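Local atomic coordinates of nitrate transport protein (Parabacteroides distasonis, PDB entry 3HN0), a protein that probably serves as the solute-binding component of an ABC transporter, capturing nitrate or a related small ligand for uptake. Residues F20-W23 with L24-P28; T107-I110 with L111-Y115; F129-A132 with G133-T136; Y195-A198 with F199-L203. All coordinates share one frame; numbering follows the deposited sequence.

Contact 1. Residues F20-W23 with L24-P28; sequences FADW and LENPP
Pro28 crosses Trp23 at about a right angle and sets its CG 3.5 Å from the centroid of the five-membered indole ring, only 10° off the ring normal, a CH-pi contact over the face. The opposite indole face meets Phe20, whose CD2 stands above it near the rim, so that the phenyl turns an edge to the indole. Trp23 is thereby held flat between a proline methylene and an aromatic edge. Trp23 and Pro28 belong to the end of helix 21-25 and the turn that leaves it toward the mixed sheet, where the backbone of Pro28 pairs with Val35 of strand 33-40. Asn26 is the first residue to leave helical angles, yet its N still donates to Asp22 O at 2.8 Å. Pro27, which has no N-H to offer, brings CA to 3.2 Å from Trp23 O instead. On another side of the helix Asp22 meets Asn26, carboxylate and amide planes 56° apart, with ND2 donating to OD1 over 3.2 Å. A chi1 of -167°, with CG turned opposite the backbone N, carries the carboxylate within range of this amide and of Lys209 in helix 196-212, its salt-bridge partner at OD1. A water 2.8 Å from Asp22 OD2 and 2.6 Å from Asn26 O links the two residues again. Replacing Asp22 by alanine would probably leave the Lys209 ammonium without this counter-charge and the Asn26 amide free to turn.

Contact 2. Residues T107-I110 with L111-Y115; sequences TPDI and LTRYY
Thr112 folds its hydroxyl back onto the chain and donates from OG1 to Pro108 O at 2.7 Å, while its own N donates to the same oxygen at 3.1 Å. The two donors arrive from opposite faces of the carbonyl plane, so one acceptor is gripped twice. With OG1 beside the backbone N (chi1 -62°), the hydroxyl is placed for just this bond. One flank away, Thr107 and Leu111 lie side by side and point the same way, CG2 against CD1 at 3.8 Å. This is the close-packed part of the first turns of helix 107-119, made of a short hydroxyl bond and close side-by-side packing.

The ion pair between Asp109 and Arg113 is looser. Arg113 NE reaches Asp109 OD1 over 3.3 Å, coming from above the carboxylate plane although the oxygen lies close to the guanidinium plane; NH2 to OD2 is a weak bond of the same length. The planes stand 51° apart, far from a flat, two-pronged pairing. Tyr127 OH at OD1 is the stronger partner of the carboxylate, and Gly105 N also bonds OD2, whereas the partly exposed arginine bends at chi3 to meet it, with Ile110 CA over one guanidinium face.

Helix 107-119 is the crossover helix of a beta-alpha-beta unit between the parallel strands 99-100 and 125-126, and its Thr107, Ile110 and Arg113 side chains rest on helix 251-264.

Contact 3. Residues F129-A132 with G133-T136; sequences FNTA and GEIT
One carboxylate oxygen, Glu134 OE1, turns back to collect the backbone N-H groups that precede its own helix. Thr131 N donates to it at 3.3 Å, meeting OE1 on its anti side and 29° out of the carboxylate plane, and Asn130 N adds a weak bond. In return Thr131 OG1 accepts from Glu134 N over 3.1 Å. That exchange depends on the threonine torsion: with OG1 lying between the backbone N and the carbonyl carbon (chi1 73°), the hydroxyl faces the first turn, where N-H groups have no carbonyl a turn earlier to bond.

Phe129 packs against the same turn. Its ring lies with Glu134 O 4.0 Å above its plane, over the centre, and its CB packs on Ile135 CG1 at 3.7 Å. Further along, Thr136 gives Ala132 O two bonds, from N at 2.9 Å and from OG1 at 3.0 Å, which reach it from opposite faces of the carbonyl plane. Ala132, Ile135 and Thr136 face strand 146-149, while Thr131 and Glu134 are exposed. The reciprocal pairing of Thr131 as N-cap with Glu134 three residues on is a capping box, here starting helix 132-141 after strand 125-126.

Contact 4. Residues Y195-A198 with F199-L203; sequences YRIA and FEDAL
Four successive bonds from each N to the carbonyl four residues earlier, from Phe199 N to Tyr195 O through Ala202 N to Ala198 O, give the start of helix 196-212 a regular alpha-helical backbone. Against it the Phe199 ring, in one of its two deposited conformers, folds back over the preceding turn. Its CG lies between the backbone N and the carbonyl carbon (chi1 85°), a setting uncommon inside helices, and in this conformer the ring face comes over Arg196 CA, a CH-pi contact 4.0 Å from CA to ring centroid. Phe199 also packs on Ile30 and Ala78, so this side of the helix covers two strands of the mixed sheet, 29-30 and 76-82. On another flank Arg196 and Glu200 run side by side, pointing the same way, with guanidinium and carboxylate planes 78° apart. Their direct salt bridge, NH1 to OE1, is long at 3.7 Å. A water makes the closer link, accepting from Arg196 NH1 at 2.9 Å and donating to Glu200 OE2 at 2.7 Å. Each group has another polar partner: Arg196 NE pairs with Glu193, and Glu200 OE2 is hydrogen-bonded to Tyr244 OH. Putting an alanine at Glu200 would probably leave the Tyr244 hydroxyl and the water without this partner, and Arg196 with one fewer carboxylate to offset its charge. Asp201 OD1 lies 3.3 Å from Ile197 O, two acceptors that share no hydrogen bond; its salt bridge with Arg204 probably helps offset that.

In the fold
Contacts 1 and 4 belong to one side of the molecule and touch: Trp23 and Phe20 rest on Leu203, so helices 21-25 and 196-212 are held together beside the mixed sheet. Contacts 2 and 3 lie elsewhere, centres 16 Å apart and without touching, contact 2 at the start of the helix after strand 99-100, contact 3 at the start of the helix after strand 125-126; both reach Phe102 and Asn104. Contact 2 is the most buried; the other three are partly buried, though contact 4 buries its Arg196-Glu200 pair. Chemistry follows position: a helix exit where a proline covers an indole, a threonine and ion pair in the first turns of a helix, a capping box, and a water-bridged pair near another start.

Contact 1. Residues F20-W23 with L24-P28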
loop_
_atom_site.group_PDB
_atom_site.type_symbol
_atom_site.label_atom_id
_atom_site.label_comp_id
_atom_site.label_asym_id
_atom_site.label_seq_id
_atom_site.Cartn_x
_atom_site.Cartn_y
_atom_site.Cartn_z
ATOM N N PHE A 20 -15.009 -8.839 -11.994
ATOM C CA PHE A 20 -15.819 -9.984 -12.356
ATOM C C PHE A 20 -16.223 -9.985 -13.830
ATOM O O PHE A 20 -16.947 -10.872 -14.271
ATOM C CB PHE A 20 -17.066 -9.988 -11.445
ATOM C CG PHE A 20 -16.779 -10.352 -10.029
ATOM C CD1 PHE A 20 -16.410 -9.406 -9.118
ATOM C CD2 PHE A 20 -16.891 -11.682 -9.599
ATOM C CE1 PHE A 20 -16.136 -9.752 -7.828
ATOM C CE2 PHE A 20 -16.619 -12.039 -8.299
ATOM C CZ PHE A 20 -16.234 -11.084 -7.418
ATOM N N ALA A 21 -15.740 -9.008 -14.614
ATOM C CA ALA A 21 -16.212 -8.825 -15.987
ATOM C C ALA A 21 -16.095 -10.082 -16.812
ATOM O O ALA A 21 -17.003 -10.401 -17.587
ATOM C CB ALA A 21 -15.476 -7.644 -16.683
ATOM N N ASP A 22 -14.970 -10.781 -16.692
ATOM C CA ASP A 22 -14.760 -11.929 -17.531
ATOM C C ASP A 22 -15.729 -13.076 -17.158
ATOM O O ASP A 22 -15.925 -13.964 -17.944
ATOM C CB ASP A 22 -13.343 -12.445 -17.525
ATOM C CG ASP A 22 -13.093 -13.445 -18.657
ATOM O OD1 ASP A 22 -13.335 -13.082 -19.820
ATOM O OD2 ASP A 22 -12.664 -14.583 -18.397
ATOM N N TRP A 23 -16.316 -13.032 -15.977
ATOM C CA TRP A 23 -17.332 -14.047 -15.615
ATOM C C TRP A 23 -18.676 -13.800 -16.283
ATOM O O TRP A 23 -19.497 -14.711 -16.424
ATOM C CB TRP A 23 -17.527 -14.091 -14.117
ATOM C CG TRP A 23 -16.364 -14.682 -13.301
ATOM C CD1 TRP A 23 -15.102 -14.986 -13.744
ATOM C CD2 TRP A 23 -16.391 -15.019 -11.922
ATOM N NE1 TRP A 23 -14.338 -15.483 -12.694
ATOM C CE2 TRP A 23 -15.109 -15.512 -11.573
ATOM C CE3 TRP A 23 -17.347 -14.908 -10.922
ATOM C CZ2 TRP A 23 -14.797 -15.891 -10.282
ATOM C CZ3 TRP A 23 -17.036 -15.304 -9.660
ATOM C CH2 TRP A 23 -15.764 -15.803 -9.354
ATOM N N LEU A 24 -18.918 -12.563 -16.701
ATOM C CA LEU A 24 -20.092 -12.266 -17.524
ATOM C C LEU A 24 -19.828 -12.694 -18.923
ATOM O O LEU A 24 -20.680 -13.310 -19.576
ATOM C CB LEU A 24 -20.422 -10.760 -17.493
ATOM C CG LEU A 24 -21.002 -10.278 -16.186
ATOM C CD1 LEU A 24 -21.040 -8.742 -16.153
ATOM C CD2 LEU A 24 -22.415 -10.848 -16.038
ATOM N N GLU A 25 -18.634 -12.378 -19.403
ATOM C CA GLU A 25 -18.239 -12.733 -20.753
ATOM C C GLU A 25 -18.191 -14.248 -20.939
ATOM O O GLU A 25 -18.723 -14.756 -21.910
ATOM C CB GLU A 25 -16.874 -12.106 -21.091
ATOM C CG GLU A 25 -16.383 -12.361 -22.543
ATOM C CD GLU A 25 -17.177 -11.604 -23.624
ATOM O OE1 GLU A 25 -17.940 -10.657 -23.308
ATOM O OE2 GLU A 25 -17.032 -11.963 -24.821
ATOM N N ASN A 26 -17.563 -14.948 -19.986
ATOM C CA ASN A 26 -17.221 -16.377 -20.077
ATOM C C ASN A 26 -17.431 -17.035 -18.715
ATOM O O ASN A 26 -16.467 -17.258 -17.973
ATOM C CB ASN A 26 -15.750 -16.547 -20.432
ATOM C CG ASN A 26 -15.435 -16.086 -21.850
ATOM O OD1 ASN A 26 -15.901 -16.677 -22.821
ATOM N ND2 ASN A 26 -14.638 -15.010 -21.966
ATOM N N PRO A 27 -18.687 -17.306 -18.379
ATOM C CA PRO A 27 -18.989 -17.805 -17.032
ATOM C C PRO A 27 -18.183 -19.076 -16.703
ATOM O O PRO A 27 -18.234 -20.033 -17.485
ATOM C CB PRO A 27 -20.455 -18.160 -17.106
ATOM C CG PRO A 27 -21.021 -17.273 -18.210
ATOM C CD PRO A 27 -19.889 -17.054 -19.182
ATOM N N PRO A 28 -17.468 -19.082 -15.572
ATOM C CA PRO A 28 -16.717 -20.274 -15.165
ATOM C C PRO A 28 -17.653 -21.390 -14.757
ATOM O O PRO A 28 -18.796 -21.135 -14.383
ATOM C CB PRO A 28 -15.946 -19.820 -13.936
ATOM C CG PRO A 28 -16.067 -18.385 -13.872
ATOM C CD PRO A 28 -17.153 -17.920 -14.728
HETATM O O HOH W 1 -14.131 -16.596 -17.121
#

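Contact 2. Residues T107-I110 with L111-Y115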
loop_
_atom_site.group_PDB
_atom_site.type_symbol
_atom_site.label_atom_id
_atom_site.label_comp_id
_atom_site.label_asym_id
_atom_site.label_seq_id
_atom_site.Cartn_x
_atom_site.Cartn_y
_atom_site.Cartn_z
ATOM N N THR A 107 -18.573 4.280 4.311
ATOM C CA THR A 107 -17.141 4.245 3.988
ATOM C C THR A 107 -16.579 5.545 3.344
ATOM O O THR A 107 -15.634 6.115 3.848
ATOM C CB THR A 107 -16.803 3.004 3.181
ATOM O OG1 THR A 107 -17.258 1.846 3.911
ATOM C CG2 THR A 107 -15.303 2.896 2.989
ATOM N N PRO A 108 -17.126 5.984 2.194
ATOM C CA PRO A 108 -16.515 7.165 1.556
ATOM C C PRO A 108 -16.435 8.398 2.437
ATOM O O PRO A 108 -15.447 9.133 2.425
ATOM C CB PRO A 108 -17.411 7.432 0.335
ATOM C CG PRO A 108 -18.675 6.682 0.572
ATOM C CD PRO A 108 -18.256 5.459 1.409
ATOM N N ASP A 109 -17.460 8.645 3.234
ATOM C CA ASP A 109 -17.474 9.753 4.174
ATOM C C ASP A 109 -16.381 9.629 5.269
ATOM O O ASP A 109 -15.547 10.520 5.481
ATOM C CB ASP A 109 -18.869 9.778 4.829
ATOM C CG ASP A 109 -19.054 10.910 5.798
ATOM O OD1 ASP A 109 -18.241 11.858 5.765
ATOM O OD2 ASP A 109 -20.041 10.853 6.582
ATOM N N ILE A 110 -16.363 8.484 5.936
ATOM C CA ILE A 110 -15.389 8.228 6.996
ATOM C C ILE A 110 -13.942 8.337 6.508
ATOM O O ILE A 110 -13.112 8.990 7.146
ATOM C CB ILE A 110 -15.638 6.894 7.701
ATOM C CG1 ILE A 110 -16.978 6.918 8.433
ATOM C CG2 ILE A 110 -14.463 6.608 8.701
ATOM C CD1 ILE A 110 -17.675 5.553 8.577
ATOM N N LEU A 111 -13.658 7.742 5.351
ATOM C CA LEU A 111 -12.320 7.795 4.779
ATOM C C LEU A 111 -11.908 9.201 4.356
ATOM O O LEU A 111 -10.715 9.554 4.412
ATOM C CB LEU A 111 -12.158 6.795 3.623
ATOM C CG LEU A 111 -12.189 5.308 4.098
ATOM C CD1 LEU A 111 -11.827 4.364 2.945
ATOM C CD2 LEU A 111 -11.293 5.056 5.306
ATOM N N THR A 112 -12.860 9.997 3.912
ATOM C CA THR A 112 -12.566 11.375 3.553
ATOM C C THR A 112 -12.224 12.124 4.839
ATOM O O THR A 112 -11.239 12.839 4.888
ATOM C CB THR A 112 -13.775 12.026 2.825
ATOM O OG1 THR A 112 -14.016 11.289 1.606
ATOM C CG2 THR A 112 -13.499 13.475 2.472
ATOM N N ARG A 113 -13.011 11.915 5.884
ATOM C CA ARG A 113 -12.713 12.576 7.157
ATOM C C ARG A 113 -11.342 12.147 7.684
ATOM O O ARG A 113 -10.569 12.964 8.161
ATOM C CB ARG A 113 -13.825 12.301 8.170
ATOM C CG ARG A 113 -15.093 13.118 7.882
ATOM C CD ARG A 113 -16.065 12.998 9.036
ATOM N NE ARG A 113 -17.051 11.953 8.814
ATOM C CZ ARG A 113 -17.600 11.198 9.759
ATOM N NH1 ARG A 113 -17.222 11.305 11.030
ATOM N NH2 ARG A 113 -18.525 10.304 9.418
ATOM N N TYR A 114 -11.010 10.863 7.517
ATOM C CA TYR A 114 -9.714 10.379 7.960
ATOM C C TYR A 114 -8.556 11.056 7.219
ATOM O O TYR A 114 -7.526 11.465 7.814
ATOM C CB TYR A 114 -9.656 8.857 7.786
ATOM C CG TYR A 114 -8.270 8.312 8.005
ATOM C CD1 TYR A 114 -7.727 8.254 9.284
ATOM C CD2 TYR A 114 -7.476 7.841 6.923
ATOM C CE1 TYR A 114 -6.459 7.776 9.505
ATOM C CE2 TYR A 114 -6.177 7.359 7.151
ATOM C CZ TYR A 114 -5.685 7.331 8.454
ATOM O OH TYR A 114 -4.418 6.857 8.730
ATOM N N TYR A 115 -8.703 11.115 5.895
ATOM C CA TYR A 115 -7.704 11.734 5.035
ATOM C C TYR A 115 -7.500 13.212 5.394
ATOM O O TYR A 115 -6.385 13.649 5.523
ATOM C CB TYR A 115 -8.119 11.613 3.547
ATOM C CG TYR A 115 -7.189 12.360 2.636
ATOM C CD1 TYR A 115 -5.995 11.793 2.235
ATOM C CD2 TYR A 115 -7.492 13.645 2.201
ATOM C CE1 TYR A 115 -5.107 12.499 1.413
ATOM C CE2 TYR A 115 -6.599 14.343 1.370
ATOM C CZ TYR A 115 -5.430 13.744 0.996
ATOM O OH TYR A 115 -4.531 14.396 0.198
#

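Contact 3. Residues F129-A132 with G133-T136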
loop_
_atom_site.group_PDB
_atom_site.type_symbol
_atom_site.label_atom_id
_atom_site.label_comp_id
_atom_site.label_asym_id
_atom_site.label_seq_id
_atom_site.Cartn_x
_atom_site.Cartn_y
_atom_site.Cartn_z
ATOM N N PHE A 129 -25.404 16.006 -1.652
ATOM C CA PHE A 129 -25.607 14.971 -2.648
ATOM C C PHE A 129 -25.224 13.617 -2.055
ATOM O O PHE A 129 -24.066 13.406 -1.713
ATOM C CB PHE A 129 -24.739 15.277 -3.880
ATOM C CG PHE A 129 -25.099 16.594 -4.573
ATOM C CD1 PHE A 129 -26.380 16.800 -5.069
ATOM C CD2 PHE A 129 -24.156 17.600 -4.736
ATOM C CE1 PHE A 129 -26.718 18.002 -5.698
ATOM C CE2 PHE A 129 -24.483 18.797 -5.357
ATOM C CZ PHE A 129 -25.763 18.997 -5.845
ATOM N N ASN A 130 -26.163 12.683 -1.961
ATOM C CA ASN A 130 -25.863 11.414 -1.271
ATOM C C ASN A 130 -25.232 10.366 -2.169
ATOM O O ASN A 130 -24.678 9.376 -1.663
ATOM C CB ASN A 130 -27.096 10.830 -0.569
ATOM C CG ASN A 130 -26.730 9.728 0.424
ATOM O OD1 ASN A 130 -27.176 8.598 0.296
ATOM N ND2 ASN A 130 -25.883 10.046 1.375
ATOM N N THR A 131 -25.285 10.579 -3.487
ATOM C CA THR A 131 -24.712 9.645 -4.446
ATOM C C THR A 131 -23.608 10.273 -5.305
ATOM O O THR A 131 -23.573 11.517 -5.559
ATOM C CB THR A 131 -25.748 9.029 -5.415
ATOM O OG1 THR A 131 -26.177 10.000 -6.378
ATOM C CG2 THR A 131 -26.971 8.450 -4.679
ATOM N N ALA A 132 -22.752 9.387 -5.794
ATOM C CA ALA A 132 -21.655 9.768 -6.666
ATOM C C ALA A 132 -22.198 10.354 -7.955
ATOM O O ALA A 132 -21.644 11.312 -8.444
ATOM C CB ALA A 132 -20.697 8.562 -6.939
ATOM N N GLY A 133 -23.291 9.796 -8.492
ATOM C CA GLY A 133 -23.900 10.312 -9.725
ATOM C C GLY A 133 -24.380 11.742 -9.551
ATOM O O GLY A 133 -24.237 12.568 -10.448
ATOM N N GLU A 134 -24.929 12.038 -8.369
ATOM C CA GLU A 134 -25.418 13.368 -8.065
ATOM C C GLU A 134 -24.291 14.381 -7.919
ATOM O O GLU A 134 -24.422 15.517 -8.395
ATOM C CB GLU A 134 -26.246 13.379 -6.801
ATOM C CG GLU A 134 -27.679 12.791 -7.072
ATOM C CD GLU A 134 -28.423 12.429 -5.789
ATOM O OE1 GLU A 134 -27.788 12.248 -4.741
ATOM O OE2 GLU A 134 -29.666 12.296 -5.841
ATOM N N ILE A 135 -23.224 13.961 -7.258
ATOM C CA ILE A 135 -21.993 14.754 -7.145
ATOM C C ILE A 135 -21.426 15.062 -8.529
ATOM O O ILE A 135 -21.023 16.195 -8.781
ATOM C CB ILE A 135 -20.926 14.085 -6.274
ATOM C CG1 ILE A 135 -21.362 14.164 -4.797
ATOM C CG2 ILE A 135 -19.533 14.804 -6.449
ATOM C CD1 ILE A 135 -20.407 13.595 -3.830
ATOM N N THR A 136 -21.404 14.065 -9.411
ATOM C CA THR A 136 -20.854 14.259 -10.770
ATOM C C THR A 136 -21.658 15.340 -11.482
ATOM O O THR A 136 -21.118 16.266 -12.085
ATOM C CB THR A 136 -20.881 12.937 -11.571
ATOM O OG1 THR A 136 -20.085 11.942 -10.884
ATOM C CG2 THR A 136 -20.335 13.148 -12.989
#

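Contact 4. Residues Y195-A198 with F199-L203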
loop_
_atom_site.group_PDB
_atom_site.type_symbol
_atom_site.label_atom_id
_atom_site.label_comp_id
_atom_site.label_asym_id
_atom_site.label_seq_id
_atom_site.Cartn_x
_atom_site.Cartn_y
_atom_site.Cartn_z
ATOM N N TYR A 195 -16.139 -24.622 -2.351
ATOM C CA TYR A 195 -15.802 -24.028 -3.653
ATOM C C TYR A 195 -14.915 -22.847 -3.500
ATOM O O TYR A 195 -14.528 -22.222 -4.466
ATOM C CB TYR A 195 -17.077 -23.589 -4.372
ATOM C CG TYR A 195 -18.018 -24.701 -4.743
ATOM C CD1 TYR A 195 -17.562 -25.936 -5.109
ATOM C CD2 TYR A 195 -19.374 -24.507 -4.675
ATOM C CE1 TYR A 195 -18.416 -26.946 -5.449
ATOM C CE2 TYR A 195 -20.265 -25.512 -5.005
ATOM C CZ TYR A 195 -19.782 -26.736 -5.422
ATOM O OH TYR A 195 -20.657 -27.767 -5.764
ATOM N N ARG A 196 -14.542 -22.543 -2.279
ATOM C CA ARG A 196 -13.841 -21.248 -2.053
ATOM C C ARG A 196 -12.554 -21.136 -2.864
ATOM O O ARG A 196 -12.326 -20.161 -3.517
ATOM C CB ARG A 196 -13.525 -21.094 -0.558
ATOM C CG ARG A 196 -12.764 -19.756 -0.260
ATOM C CD ARG A 196 -12.697 -19.425 1.232
ATOM N NE ARG A 196 -12.070 -20.514 1.943
ATOM C CZ ARG A 196 -10.762 -20.723 2.061
ATOM N NH1 ARG A 196 -9.851 -19.859 1.618
ATOM N NH2 ARG A 196 -10.363 -21.840 2.664
ATOM N N ILE A 197 -11.650 -22.102 -2.718
ATOM C CA ILE A 197 -10.409 -22.058 -3.466
ATOM C C ILE A 197 -10.662 -22.035 -4.989
ATOM O O ILE A 197 -10.020 -21.292 -5.688
ATOM C CB ILE A 197 -9.467 -23.236 -3.115
ATOM C CG1 ILE A 197 -9.072 -23.175 -1.647
ATOM C CG2 ILE A 197 -8.240 -23.215 -4.005
ATOM C CD1 ILE A 197 -8.277 -21.958 -1.273
ATOM N N ALA A 198 -11.563 -22.883 -5.485
ATOM C CA ALA A 198 -11.900 -22.856 -6.936
ATOM C C ALA A 198 -12.377 -21.448 -7.409
ATOM O O ALA A 198 -11.982 -20.948 -8.456
ATOM C CB ALA A 198 -12.959 -23.915 -7.249
ATOM N N PHE A 199 -13.262 -20.844 -6.634
ATOM C CA PHE A 199 -13.785 -19.543 -7.012
ATOM C C PHE A 199 -12.734 -18.446 -6.874
ATOM O O PHE A 199 -12.685 -17.557 -7.714
ATOM C CB PHE A 199 -15.222 -19.244 -6.480
ATOM C CG PHE A 199 -15.349 -18.678 -5.060
ATOM C CD1 PHE A 199 -14.830 -17.435 -4.703
ATOM C CD2 PHE A 199 -16.151 -19.351 -4.114
ATOM C CE1 PHE A 199 -15.052 -16.904 -3.426
ATOM C CE2 PHE A 199 -16.341 -18.836 -2.847
ATOM C CZ PHE A 199 -15.791 -17.595 -2.499
ATOM N N GLU A 200 -11.886 -18.539 -5.865
ATOM C CA GLU A 200 -10.750 -17.582 -5.741
ATOM C C GLU A 200 -9.805 -17.745 -6.913
ATOM O O GLU A 200 -9.350 -16.767 -7.448
ATOM C CB GLU A 200 -9.987 -17.731 -4.432
ATOM C CG GLU A 200 -10.796 -17.350 -3.217
ATOM C CD GLU A 200 -9.995 -17.445 -1.929
ATOM O OE1 GLU A 200 -9.307 -18.476 -1.726
ATOM O OE2 GLU A 200 -10.066 -16.488 -1.119
ATOM N N ASP A 201 -9.447 -18.963 -7.288
ATOM C CA ASP A 201 -8.616 -19.163 -8.455
ATOM C C ASP A 201 -9.232 -18.493 -9.681
ATOM O O ASP A 201 -8.530 -17.817 -10.438
ATOM C CB ASP A 201 -8.385 -20.646 -8.769
ATOM C CG ASP A 201 -7.576 -21.405 -7.716
ATOM O OD1 ASP A 201 -6.945 -20.791 -6.854
ATOM O OD2 ASP A 201 -7.603 -22.666 -7.799
ATOM N N ALA A 202 -10.540 -18.678 -9.893
ATOM C CA ALA A 202 -11.155 -18.100 -11.098
ATOM C C ALA A 202 -11.221 -16.586 -10.997
ATOM O O ALA A 202 -11.107 -15.887 -11.988
ATOM C CB ALA A 202 -12.543 -18.692 -11.308
ATOM N N LEU A 203 -11.402 -16.062 -9.772
ATOM C CA LEU A 203 -11.472 -14.627 -9.592
ATOM C C LEU A 203 -10.122 -13.980 -9.831
ATOM O O LEU A 203 -10.046 -12.900 -10.386
ATOM C CB LEU A 203 -11.997 -14.284 -8.191
ATOM C CG LEU A 203 -12.223 -12.804 -7.936
ATOM C CD1 LEU A 203 -13.022 -12.143 -9.030
ATOM C CD2 LEU A 203 -12.949 -12.656 -6.546
HETATM O O HOH W 2 -10.278 -16.988 1.503
#